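Local atomic coordinates of ATP phosphoribosyltransferase regulatory subunit (PDB entry 1USY), a protein that is probably required, with ATP phosphoribosyltransferase, for the first step of histidine biosynthesis and may allow feedback regulation of that enzyme by histidine. Residues K157-I162 with R175-I180; G133-L138 with L225-T230; E141-L146 with K169-S174; I129-V134 with C235-T240. All blocks are in the same frame, centred on the assembly; numbering follows the deposited sequence.

Interaction 1: residues K157-I162 with R175-I180; sequences KNLAEI and RVEKII. With HIS (histidine), chain N.
Ile162 CD1 meets Val176 CG1 at 3.9 Å where helices 159-168 and 174-185 run in roughly opposite directions, and Ile180 adds its apolar side chain beside them. On the flank nearer the start of helix 159-168, Ile180 CG2 packs on the CB of Lys157 at 4.0 Å and more loosely on the CB of Leu159 at 4.3 Å.

A second group of contacts uses the methylene part of an acidic residue. The CG of Glu177 lies beside Ile162 CG2, the two chains sliding past each other in opposite directions. Leu159 crosses Glu177 at about a right angle; with its CG anti to the backbone N (chi1 -180°), it brings CD1 to 3.9 Å from Glu177 CG.

The polar groups find their partners outside the two segments. Lys157 closes a Schellman motif after helix 147-156, and its NZ is salt-bridged to Asp224. Asn158 is the N-cap of helix 159-168, and Glu161 faces a basic side chain of another protein chain, to which it is salt-bridged.

The arrangement is a helical hairpin, two successive helices packed side by side; Lys157, Leu159 and Ile180, with Ile184 and Tyr185, belong to a pocket that holds a second histidine, distinct from the one near Glu161.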
loop_
_atom_site.group_PDB
_atom_site.type_symbol
_atom_site.label_atom_id
_atom_site.label_comp_id
_atom_site.label_asym_id
_atom_site.label_seq_id
_atom_site.Cartn_x
_atom_site.Cartn_y
_atom_site.Cartn_z
ATOM N N LYS B 157 33.299 22.378 -7.187
ATOM C CA LYS B 157 34.605 22.900 -7.583
ATOM C C LYS B 157 34.494 23.820 -8.806
ATOM O O LYS B 157 35.451 23.953 -9.591
ATOM C CB LYS B 157 35.614 21.782 -7.872
ATOM C CG LYS B 157 35.645 20.672 -6.878
ATOM C CD LYS B 157 36.904 19.808 -7.022
ATOM C CE LYS B 157 37.313 19.233 -5.651
ATOM N NZ LYS B 157 38.291 18.105 -5.651
ATOM N N ASN B 158 33.319 24.423 -8.968
ATOM C CA ASN B 158 33.084 25.456 -9.956
ATOM C C ASN B 158 33.943 26.714 -9.736
ATOM O O ASN B 158 33.472 27.805 -9.417
ATOM C CB ASN B 158 31.611 25.799 -10.014
ATOM C CG ASN B 158 31.194 26.319 -11.368
ATOM O OD1 ASN B 158 30.066 26.104 -11.807
ATOM N ND2 ASN B 158 32.095 27.007 -12.042
ATOM N N LEU B 159 35.218 26.547 -9.975
ATOM C CA LEU B 159 36.174 27.611 -9.842
ATOM C C LEU B 159 35.900 28.767 -10.792
ATOM O O LEU B 159 36.197 29.940 -10.473
ATOM C CB LEU B 159 37.571 27.066 -10.072
ATOM C CG LEU B 159 38.615 28.151 -9.933
ATOM C CD1 LEU B 159 38.553 28.763 -8.503
ATOM C CD2 LEU B 159 39.985 27.587 -10.258
ATOM N N ALA B 160 35.335 28.452 -11.954
ATOM C CA ALA B 160 35.061 29.488 -12.968
ATOM C C ALA B 160 33.891 30.428 -12.600
ATOM O O ALA B 160 33.942 31.626 -12.919
ATOM C CB ALA B 160 34.824 28.856 -14.335
ATOM N N GLU B 161 32.853 29.884 -11.956
ATOM C CA GLU B 161 31.714 30.679 -11.504
ATOM C C GLU B 161 32.092 31.497 -10.271
ATOM O O GLU B 161 31.563 32.587 -10.041
ATOM C CB GLU B 161 30.524 29.798 -11.180
ATOM C CG GLU B 161 29.313 30.600 -10.746
ATOM C CD GLU B 161 28.141 30.405 -11.663
ATOM O OE1 GLU B 161 27.507 29.316 -11.596
ATOM O OE2 GLU B 161 27.865 31.340 -12.455
ATOM N N ILE B 162 33.007 30.962 -9.475
ATOM C CA ILE B 162 33.538 31.729 -8.361
ATOM C C ILE B 162 34.339 32.943 -8.854
ATOM O O ILE B 162 34.122 34.048 -8.380
ATOM C CB ILE B 162 34.358 30.825 -7.412
ATOM C CG1 ILE B 162 33.414 30.120 -6.443
ATOM C CG2 ILE B 162 35.383 31.634 -6.631
ATOM C CD1 ILE B 162 33.836 28.722 -6.106
ATOM N N ARG B 175 40.157 33.398 -0.903
ATOM C CA ARG B 175 40.379 32.239 -0.048
ATOM C C ARG B 175 39.418 31.087 -0.329
ATOM O O ARG B 175 39.720 29.936 0.029
ATOM C CB ARG B 175 40.416 32.588 1.451
ATOM C CG ARG B 175 39.541 33.735 1.914
ATOM C CD ARG B 175 39.837 34.197 3.360
ATOM N NE ARG B 175 40.129 33.072 4.246
ATOM C CZ ARG B 175 39.360 32.634 5.241
ATOM N NH1 ARG B 175 38.210 33.230 5.554
ATOM N NH2 ARG B 175 39.752 31.585 5.940
ATOM N N VAL B 176 38.285 31.365 -0.999
ATOM C CA VAL B 176 37.427 30.292 -1.506
ATOM C C VAL B 176 38.155 29.630 -2.683
ATOM O O VAL B 176 38.294 28.408 -2.754
ATOM C CB VAL B 176 36.057 30.794 -1.985
ATOM C CG1 VAL B 176 35.257 29.644 -2.583
ATOM C CG2 VAL B 176 35.265 31.433 -0.848
ATOM N N GLU B 177 38.652 30.461 -3.588
ATOM C CA GLU B 177 39.387 29.979 -4.754
ATOM C C GLU B 177 40.600 29.118 -4.347
ATOM O O GLU B 177 40.958 28.179 -5.057
ATOM C CB GLU B 177 39.844 31.162 -5.615
ATOM C CG GLU B 177 38.683 31.951 -6.237
ATOM C CD GLU B 177 39.057 33.366 -6.662
ATOM O OE1 GLU B 177 40.114 33.882 -6.208
ATOM O OE2 GLU B 177 38.280 33.983 -7.440
ATOM N N LYS B 178 41.204 29.428 -3.195
ATOM C CA LYS B 178 42.419 28.750 -2.770
ATOM C C LYS B 178 42.098 27.341 -2.258
ATOM O O LYS B 178 42.775 26.358 -2.618
ATOM C CB LYS B 178 43.179 29.584 -1.736
ATOM C CG LYS B 178 44.662 29.283 -1.633
ATOM C CD LYS B 178 45.050 29.015 -0.171
ATOM C CE LYS B 178 46.472 28.458 -0.038
ATOM N NZ LYS B 178 46.522 27.392 0.995
ATOM N N ILE B 179 41.044 27.252 -1.455
ATOM C CA ILE B 179 40.505 25.973 -0.999
ATOM C C ILE B 179 40.244 25.001 -2.178
ATOM O O ILE B 179 40.721 23.865 -2.180
ATOM C CB ILE B 179 39.236 26.261 -0.162
ATOM C CG1 ILE B 179 39.653 26.598 1.265
ATOM C CG2 ILE B 179 38.235 25.121 -0.206
ATOM C CD1 ILE B 179 39.367 25.513 2.237
ATOM N N ILE B 180 39.518 25.465 -3.185
ATOM C CA ILE B 180 39.263 24.656 -4.373
ATOM C C ILE B 180 40.597 24.246 -5.039
ATOM O O ILE B 180 40.925 23.068 -5.097
ATOM C CB ILE B 180 38.359 25.419 -5.347
ATOM C CG1 ILE B 180 37.014 25.688 -4.683
ATOM C CG2 ILE B 180 38.164 24.640 -6.602
ATOM C CD1 ILE B 180 36.091 26.594 -5.480
HETATM C C HIS N . 25.171 27.046 -11.323
HETATM O O HIS N . 24.014 26.815 -11.747
HETATM C CB HIS N . 25.285 28.763 -13.063
HETATM C CG HIS N . 24.951 27.598 -13.921
HETATM N ND1 HIS N . 25.406 27.491 -15.218
HETATM C CD2 HIS N . 24.223 26.499 -13.651
HETATM C CE1 HIS N . 24.958 26.351 -15.700
HETATM N NE2 HIS N . 24.248 25.744 -14.773
HETATM O OXT HIS N . 25.564 26.342 -10.405
#

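Interaction 2: residues G133-L138 with L225-T230; sequences GVYEDL and LTLART
Tyr135 leaves its helix with CG anti to the carbonyl carbon (chi1 -59°), and this carries the ring across to the backbone of 225-230. The phenol oxygen reaches the carbonyls at the start of the loop. Tyr135 OH donates to Leu225 O at 2.6 Å, coming from above the carbonyl plane (52° out of it) and not along a lone pair. The carbonyl oxygen of Thr226 stands at the ring edge, near the ring plane, beside the same hydroxyl.

The ring itself is sandwiched. Val134 CG1 sits over the centre of one face of the Tyr135 ring, 3.6 Å above its plane, and Ala228 CB lies over the opposite face, 4.1 Å above the plane and displaced toward the rim. Val134 CG1 also touches Leu225 CB at 4.4 Å, so one methyl group serves both the ring and the loop. With a phenylalanine in place of Tyr135, the carbonyl of Leu225 would probably be left without its hydroxyl donor.

Within the loop, Thr230 OG1 donates to Leu227 O at 2.6 Å, tilted 22° from the carbonyl plane, while Thr226 OG1 is hydrogen-bonded to Asp224.

The contact thus fastens helix 135-139 to the loop that follows strand 220-223. Leu151 of helix 147-156 packs on both Tyr135 and Ala228, and Ile179 of helix 174-185 covers Val134 and Leu225.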
loop_
_atom_site.group_PDB
_atom_site.type_symbol
_atom_site.label_atom_id
_atom_site.label_comp_id
_atom_site.label_asym_id
_atom_site.label_seq_id
_atom_site.Cartn_x
_atom_site.Cartn_y
_atom_site.Cartn_z
ATOM N N GLY B 133 34.579 21.963 9.745
ATOM C CA GLY B 133 34.771 23.208 10.482
ATOM C C GLY B 133 35.404 24.326 9.661
ATOM O O GLY B 133 35.652 25.404 10.160
ATOM N N VAL B 134 35.638 24.074 8.382
ATOM C CA VAL B 134 36.224 25.077 7.498
ATOM C C VAL B 134 35.207 26.126 6.984
ATOM O O VAL B 134 35.571 27.260 6.679
ATOM C CB VAL B 134 36.998 24.393 6.314
ATOM C CG1 VAL B 134 36.118 23.435 5.540
ATOM C CG2 VAL B 134 37.566 25.415 5.366
ATOM N N TYR B 135 33.940 25.750 6.906
ATOM C CA TYR B 135 32.976 26.545 6.154
ATOM C C TYR B 135 32.526 27.839 6.821
ATOM O O TYR B 135 32.482 28.871 6.156
ATOM C CB TYR B 135 31.791 25.678 5.698
ATOM C CG TYR B 135 32.249 24.538 4.839
ATOM C CD1 TYR B 135 31.933 23.217 5.145
ATOM C CD2 TYR B 135 33.040 24.790 3.722
ATOM C CE1 TYR B 135 32.398 22.147 4.329
ATOM C CE2 TYR B 135 33.517 23.761 2.913
ATOM C CZ TYR B 135 33.203 22.453 3.222
ATOM O OH TYR B 135 33.686 21.486 2.389
ATOM N N GLU B 136 32.219 27.775 8.120
ATOM C CA GLU B 136 31.775 28.932 8.900
ATOM C C GLU B 136 32.776 30.063 8.723
ATOM O O GLU B 136 32.415 31.200 8.381
ATOM C CB GLU B 136 31.702 28.586 10.395
ATOM C CG GLU B 136 30.305 28.658 11.015
ATOM C CD GLU B 136 30.068 27.661 12.166
ATOM O OE1 GLU B 136 30.743 26.591 12.228
ATOM O OE2 GLU B 136 29.188 27.941 13.017
ATOM N N ASP B 137 34.042 29.713 8.942
ATOM C CA ASP B 137 35.155 30.629 8.838
ATOM C C ASP B 137 35.270 31.205 7.449
ATOM O O ASP B 137 35.585 32.369 7.298
ATOM C CB ASP B 137 36.444 29.906 9.193
ATOM C CG ASP B 137 37.655 30.807 9.095
ATOM O OD1 ASP B 137 38.602 30.425 8.350
ATOM O OD2 ASP B 137 37.726 31.910 9.705
ATOM N N LEU B 138 35.014 30.389 6.441
ATOM C CA LEU B 138 35.033 30.868 5.054
ATOM C C LEU B 138 33.828 31.774 4.678
ATOM O O LEU B 138 33.974 32.724 3.923
ATOM C CB LEU B 138 35.128 29.683 4.079
ATOM C CG LEU B 138 36.446 29.308 3.380
ATOM C CD1 LEU B 138 36.162 28.359 2.267
ATOM C CD2 LEU B 138 37.217 30.509 2.832
ATOM N N LEU B 225 39.032 19.885 1.077
ATOM C CA LEU B 225 38.091 20.641 1.891
ATOM C C LEU B 225 36.843 21.107 1.110
ATOM O O LEU B 225 36.097 21.990 1.582
ATOM C CB LEU B 225 38.813 21.842 2.458
ATOM C CG LEU B 225 39.805 21.685 3.622
ATOM C CD1 LEU B 225 40.125 20.239 4.037
ATOM C CD2 LEU B 225 41.082 22.425 3.269
ATOM N N THR B 226 36.714 20.578 -0.119
ATOM C CA THR B 226 35.438 20.873 -0.757
ATOM C C THR B 226 34.373 19.942 -0.127
ATOM O O THR B 226 34.505 19.507 1.008
ATOM C CB THR B 226 35.600 20.679 -2.284
ATOM O OG1 THR B 226 36.021 19.361 -2.584
ATOM C CG2 THR B 226 36.647 21.627 -2.889
ATOM N N LEU B 227 33.361 19.664 -0.873
ATOM C CA LEU B 227 32.195 18.830 -0.458
ATOM C C LEU B 227 31.599 19.394 0.852
ATOM O O LEU B 227 31.752 18.837 1.958
ATOM C CB LEU B 227 32.520 17.266 -0.405
ATOM C CG LEU B 227 33.425 16.561 0.666
ATOM C CD1 LEU B 227 34.092 15.313 0.045
ATOM C CD2 LEU B 227 34.582 17.365 1.264
ATOM N N ALA B 228 30.931 20.506 0.573
ATOM C CA ALA B 228 30.207 21.326 1.517
ATOM C C ALA B 228 28.883 20.646 1.926
ATOM O O ALA B 228 28.320 20.930 2.984
ATOM C CB ALA B 228 29.875 22.680 0.867
ATOM N N ARG B 229 28.370 19.732 1.081
ATOM C CA ARG B 229 27.079 19.043 1.403
ATOM C C ARG B 229 27.232 18.121 2.606
ATOM O O ARG B 229 26.232 17.728 3.228
ATOM C CB ARG B 229 26.535 18.177 0.248
ATOM C CG ARG B 229 27.596 17.656 -0.700
ATOM C CD ARG B 229 28.043 16.232 -0.390
ATOM N NE ARG B 229 29.173 15.839 -1.220
ATOM C CZ ARG B 229 29.166 15.915 -2.554
ATOM N NH1 ARG B 229 28.080 16.358 -3.215
ATOM N NH2 ARG B 229 30.206 15.579 -3.323
ATOM N N THR B 230 28.437 17.773 3.068
ATOM C CA THR B 230 28.619 17.082 4.336
ATOM C C THR B 230 28.311 17.997 5.542
ATOM O O THR B 230 28.381 17.549 6.693
ATOM C CB THR B 230 30.044 16.618 4.454
ATOM O OG1 THR B 230 30.880 17.743 4.179
ATOM C CG2 THR B 230 30.393 15.609 3.365
#

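Interaction 3: residues E141-L146 with K169-S174; sequences EIPKDL and KKIDLS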
loop_
_atom_site.group_PDB
_atom_site.type_symbol
_atom_site.label_atom_id
_atom_site.label_comp_id
_atom_site.label_asym_id
_atom_site.label_seq_id
_atom_site.Cartn_x
_atom_site.Cartn_y
_atom_site.Cartn_z
ATOM N N GLU B 141 32.517 36.773 5.561
ATOM C CA GLU B 141 33.443 37.663 4.897
ATOM C C GLU B 141 32.632 38.025 3.662
ATOM O O GLU B 141 32.784 39.105 3.083
ATOM C CB GLU B 141 34.773 36.936 4.532
ATOM C CG GLU B 141 36.011 37.866 4.493
ATOM C CD GLU B 141 37.339 37.105 4.300
ATOM O OE1 GLU B 141 38.447 37.599 4.744
ATOM O OE2 GLU B 141 37.352 35.968 3.690
ATOM N N ILE B 142 31.782 37.025 3.394
ATOM C CA ILE B 142 30.866 36.941 2.251
ATOM C C ILE B 142 29.403 37.179 2.663
ATOM O O ILE B 142 28.896 36.589 3.622
ATOM C CB ILE B 142 31.033 35.527 1.677
ATOM C CG1 ILE B 142 32.390 35.374 0.969
ATOM C CG2 ILE B 142 29.944 35.138 0.663
ATOM C CD1 ILE B 142 32.824 33.919 0.783
ATOM N N PRO B 143 28.672 37.955 1.804
ATOM C CA PRO B 143 27.238 38.292 2.000
ATOM C C PRO B 143 26.256 37.149 2.256
ATOM O O PRO B 143 26.392 36.083 1.668
ATOM C CB PRO B 143 26.873 39.031 0.702
ATOM C CG PRO B 143 28.147 39.713 0.319
ATOM C CD PRO B 143 29.224 38.634 0.610
ATOM N N LYS B 144 25.278 37.401 3.132
ATOM C CA LYS B 144 24.349 36.387 3.681
ATOM C C LYS B 144 23.728 35.412 2.670
ATOM O O LYS B 144 23.996 34.217 2.728
ATOM C CB LYS B 144 23.234 37.046 4.516
ATOM C CG LYS B 144 23.594 37.337 5.970
ATOM C CD LYS B 144 23.172 36.207 6.903
ATOM C CE LYS B 144 24.213 35.950 7.998
ATOM N NZ LYS B 144 24.056 36.876 9.156
ATOM N N ASP B 145 22.883 35.913 1.767
ATOM C CA ASP B 145 22.239 35.045 0.771
ATOM C C ASP B 145 23.039 35.037 -0.545
ATOM O O ASP B 145 22.531 35.273 -1.651
ATOM C CB ASP B 145 20.750 35.372 0.586
ATOM C CG ASP B 145 20.456 36.824 0.780
ATOM O OD1 ASP B 145 19.540 37.152 1.574
ATOM O OD2 ASP B 145 21.104 37.717 0.183
ATOM N N LEU B 146 24.326 34.795 -0.353
ATOM C CA LEU B 146 25.260 34.404 -1.376
ATOM C C LEU B 146 25.973 33.162 -0.826
ATOM O O LEU B 146 26.841 32.603 -1.482
ATOM C CB LEU B 146 26.256 35.531 -1.621
ATOM C CG LEU B 146 26.625 36.018 -3.019
ATOM C CD1 LEU B 146 27.892 36.842 -2.926
ATOM C CD2 LEU B 146 26.838 34.836 -3.960
ATOM N N LYS B 169 29.351 40.312 -8.672
ATOM C CA LYS B 169 28.895 40.717 -7.348
ATOM C C LYS B 169 30.151 41.004 -6.527
ATOM O O LYS B 169 30.702 40.111 -5.883
ATOM C CB LYS B 169 28.027 39.613 -6.727
ATOM C CG LYS B 169 26.748 40.100 -6.060
ATOM C CD LYS B 169 25.800 40.809 -7.032
ATOM C CE LYS B 169 25.596 42.277 -6.644
ATOM N NZ LYS B 169 24.454 42.454 -5.702
ATOM N N LYS B 170 30.602 42.256 -6.592
ATOM C CA LYS B 170 31.895 42.693 -6.054
ATOM C C LYS B 170 32.159 42.224 -4.613
ATOM O O LYS B 170 31.593 42.767 -3.659
ATOM C CB LYS B 170 32.016 44.228 -6.140
ATOM C CG LYS B 170 32.230 44.817 -7.561
ATOM C CD LYS B 170 33.466 44.233 -8.291
ATOM C CE LYS B 170 34.802 44.664 -7.663
ATOM N NZ LYS B 170 35.986 44.392 -8.544
ATOM N N ILE B 171 33.012 41.208 -4.477
ATOM C CA ILE B 171 33.410 40.633 -3.187
ATOM C C ILE B 171 34.740 39.933 -3.394
ATOM O O ILE B 171 35.033 39.475 -4.501
ATOM C CB ILE B 171 32.379 39.587 -2.692
ATOM C CG1 ILE B 171 31.116 40.266 -2.164
ATOM C CG2 ILE B 171 32.951 38.719 -1.577
ATOM C CD1 ILE B 171 29.867 39.857 -2.896
ATOM N N ASP B 172 35.540 39.822 -2.340
ATOM C CA ASP B 172 36.713 38.955 -2.417
ATOM C C ASP B 172 36.417 37.507 -1.959
ATOM O O ASP B 172 36.070 37.261 -0.790
ATOM C CB ASP B 172 37.895 39.549 -1.646
ATOM C CG ASP B 172 39.229 38.908 -2.038
ATOM O OD1 ASP B 172 39.228 37.843 -2.718
ATOM O OD2 ASP B 172 40.333 39.405 -1.700
ATOM N N LEU B 173 36.557 36.568 -2.900
ATOM C CA LEU B 173 36.415 35.135 -2.622
ATOM C C LEU B 173 37.720 34.346 -2.928
ATOM O O LEU B 173 37.698 33.117 -3.172
ATOM C CB LEU B 173 35.208 34.552 -3.380
ATOM C CG LEU B 173 33.921 35.382 -3.527
ATOM C CD1 LEU B 173 33.225 35.068 -4.831
ATOM C CD2 LEU B 173 32.945 35.116 -2.423
ATOM N N SER B 174 38.843 35.073 -2.900
ATOM C CA SER B 174 40.198 34.523 -3.093
ATOM C C SER B 174 40.572 33.345 -2.168
ATOM O O SER B 174 41.245 32.392 -2.594
ATOM C CB SER B 174 41.255 35.627 -2.948
ATOM O OG SER B 174 41.505 35.852 -1.585
#
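Ile171 is the hub of this apolar contact, its side chain meeting Ile142, Pro143 and Leu146. Its CD1 meets Leu146 CD1 tip to tip at 3.6 Å, and the same Ile171 CD1 lies 3.6 Å from Pro143 CG. Ile171 CG1 lies against the ring as well, 3.7 Å from Pro143 CD. With CG1 anti to the carbonyl carbon (chi1 -75°), the other branch is left to face Ile142, and Ile171 CG2 comes to 4.2 Å from Ile142 CG1. Alongside, Ile142 and Leu173 cross at about a right angle, with Leu173 CD2 against both CG1 and CD1 of Ile142. An alanine at position Ile171 would lose both branches and is likely to open a gap beside Pro143 and leave the Leu146 methyl without its mate across the contact.

Further out, local turns shape the backbone on both sides. Asp172 OD1 accepts the backbone N-H of Ser174 at 2.8 Å with an angle of 158° at the hydrogen, an Asx turn that leads the chain from Ile171 into helix 174-185. On the other segment, Ile142 O is hydrogen-bonded to NE2 of His147, and a short 3-10 turn brings Leu146 to the N-cap position of helix 147-156.

Pro143 is solvent-exposed, whereas Ile142 and Leu173 are buried. The contact joins the loop between helices 135-139 and 147-156 to the one between helices 159-168 and 174-185, and Leu165 of helix 159-168 packs against both Leu146 and Leu173.

Interaction 4: residues I129-V134 with C235-T240; sequences IGHTGV and CGLIFT
Two neighbouring antiparallel strands of the large mixed sheet meet here, 129-131 against 237-240, their axes 4.3 Å apart. Gly130 and Ile238 are the hydrogen-bonded pair: Gly130 N donates to Ile238 O at 2.8 Å, and Ile238 N returns a straighter bond to Gly130 O at 2.9 Å (168° at the hydrogen). Further on, Thr132 N donates to Gly236 O at 3.0 Å. Ile129 with Phe239 and His131 with Leu237 form the non-hydrogen-bonded pairs.

This sheet is the central element of the class II aminoacyl-tRNA synthetase fold. On the face bearing Ile129, His131, Leu237 and Phe239 it is covered by helices 103-120 and 199-215. The His131 ring, with CG anti to the backbone N (chi1 -161°), lies over the backbone of Gly236 and Leu237: Gly236 CA makes a CH-pi contact 4.0 Å from the centroid of the His131 ring, and Leu237 N sits over the same face nearer the rim. At the backbone angles of Gly236 (phi 126°) a CB would be jammed against the preceding carbonyl oxygen. On the other face of the sheet, Ile238 CD1 reaches Thr132 CB at 3.5 Å, close to Thr230 and Ile231.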
loop_
_atom_site.group_PDB
_atom_site.type_symbol
_atom_site.label_atom_id
_atom_site.label_comp_id
_atom_site.label_asym_id
_atom_site.label_seq_id
_atom_site.Cartn_x
_atom_site.Cartn_y
_atom_site.Cartn_z
ATOM N N ILE B 129 40.771 13.191 3.203
ATOM C CA ILE B 129 40.312 13.727 4.498
ATOM C C ILE B 129 39.771 15.138 4.340
ATOM O O ILE B 129 40.248 15.936 3.537
ATOM C CB ILE B 129 41.448 13.764 5.553
ATOM C CG1 ILE B 129 42.116 12.393 5.749
ATOM C CG2 ILE B 129 40.926 14.354 6.888
ATOM C CD1 ILE B 129 41.426 11.520 6.807
ATOM N N GLY B 130 38.770 15.451 5.129
ATOM C CA GLY B 130 38.133 16.744 5.054
ATOM C C GLY B 130 37.767 17.152 6.467
ATOM O O GLY B 130 37.919 16.385 7.421
ATOM N N HIS B 131 37.267 18.366 6.593
ATOM C CA HIS B 131 36.815 18.836 7.865
ATOM C C HIS B 131 35.759 19.866 7.660
ATOM O O HIS B 131 35.913 20.819 6.904
ATOM C CB HIS B 131 37.956 19.450 8.639
ATOM C CG HIS B 131 37.699 19.562 10.102
ATOM N ND1 HIS B 131 38.279 18.712 11.015
ATOM C CD2 HIS B 131 36.946 20.429 10.811
ATOM C CE1 HIS B 131 37.913 19.068 12.236
ATOM N NE2 HIS B 131 37.090 20.097 12.139
ATOM N N THR B 132 34.683 19.666 8.377
ATOM C CA THR B 132 33.479 20.419 8.181
ATOM C C THR B 132 33.599 21.800 8.847
ATOM O O THR B 132 32.843 22.714 8.527
ATOM C CB THR B 132 32.381 19.566 8.785
ATOM O OG1 THR B 132 31.143 19.798 8.124
ATOM C CG2 THR B 132 32.140 19.914 10.205
ATOM N N GLY B 133 34.579 21.963 9.745
ATOM C CA GLY B 133 34.771 23.208 10.482
ATOM C C GLY B 133 35.404 24.326 9.661
ATOM O O GLY B 133 35.652 25.404 10.160
ATOM N N VAL B 134 35.638 24.074 8.382
ATOM C CA VAL B 134 36.224 25.077 7.498
ATOM C C VAL B 134 35.207 26.126 6.984
ATOM O O VAL B 134 35.571 27.260 6.679
ATOM C CB VAL B 134 36.998 24.393 6.314
ATOM C CG1 VAL B 134 36.118 23.435 5.540
ATOM C CG2 VAL B 134 37.566 25.415 5.366
ATOM N N CYS B 235 29.957 16.805 11.413
ATOM C CA CYS B 235 30.461 17.874 12.271
ATOM C C CYS B 235 31.866 17.596 12.840
ATOM O O CYS B 235 32.038 17.062 13.944
ATOM C CB CYS B 235 29.488 18.154 13.392
ATOM S SG CYS B 235 29.849 19.767 14.059
ATOM N N GLY B 236 32.872 17.968 12.064
ATOM C CA GLY B 236 34.250 17.651 12.398
ATOM C C GLY B 236 34.851 16.940 11.219
ATOM O O GLY B 236 34.426 17.178 10.078
ATOM N N LEU B 237 35.827 16.071 11.454
ATOM C CA LEU B 237 36.481 15.491 10.301
ATOM C C LEU B 237 35.713 14.423 9.535
ATOM O O LEU B 237 34.953 13.655 10.072
ATOM C CB LEU B 237 37.962 15.162 10.513
ATOM C CG LEU B 237 38.421 14.240 11.605
ATOM C CD1 LEU B 237 39.462 13.269 11.009
ATOM C CD2 LEU B 237 38.997 15.046 12.773
ATOM N N ILE B 238 35.948 14.417 8.241
ATOM C CA ILE B 238 35.196 13.631 7.301
ATOM C C ILE B 238 36.209 12.873 6.437
ATOM O O ILE B 238 37.300 13.365 6.166
ATOM C CB ILE B 238 34.332 14.641 6.487
ATOM C CG1 ILE B 238 33.009 14.860 7.220
ATOM C CG2 ILE B 238 34.151 14.245 5.029
ATOM C CD1 ILE B 238 32.754 16.298 7.535
ATOM N N PHE B 239 35.868 11.669 6.023
ATOM C CA PHE B 239 36.771 10.926 5.166
ATOM C C PHE B 239 35.998 10.157 4.070
ATOM O O PHE B 239 34.881 9.698 4.292
ATOM C CB PHE B 239 37.656 9.989 5.994
ATOM C CG PHE B 239 36.934 8.749 6.460
ATOM C CD1 PHE B 239 36.925 7.597 5.680
ATOM C CD2 PHE B 239 36.251 8.740 7.647
ATOM C CE1 PHE B 239 36.278 6.472 6.094
ATOM C CE2 PHE B 239 35.611 7.624 8.051
ATOM C CZ PHE B 239 35.629 6.480 7.284
ATOM N N THR B 240 36.597 10.075 2.884
ATOM C CA THR B 240 36.138 9.194 1.825
ATOM C C THR B 240 37.300 8.309 1.360
ATOM O O THR B 240 38.470 8.682 1.515
ATOM C CB THR B 240 35.568 10.040 0.674
ATOM O OG1 THR B 240 36.511 11.068 0.323
ATOM C CG2 THR B 240 34.336 10.839 1.157
#

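Along the chain, interactions 2 and 4 start from the same place, where strand 125-131 passes into helix 135-139; their segments share Gly133 and Val134, and their centres lie about 8 Å apart. Interaction 4 belongs to the central sheet, interaction 2 to the junction with the helices that follow. Interactions 1 and 3 are nested inside the span these two close, and their segments alternate. The centre of interaction 1 is about 12 Å from those of 2 and 3, joined to the former by the Arg175-Asp137 salt bridge and by Ile179 packing on Val134 and Leu225. Interaction 3 is outermost, about 23 Å from interaction 4 between centres. The helical region holding a histidine pocket is thus linked stepwise to the sheet.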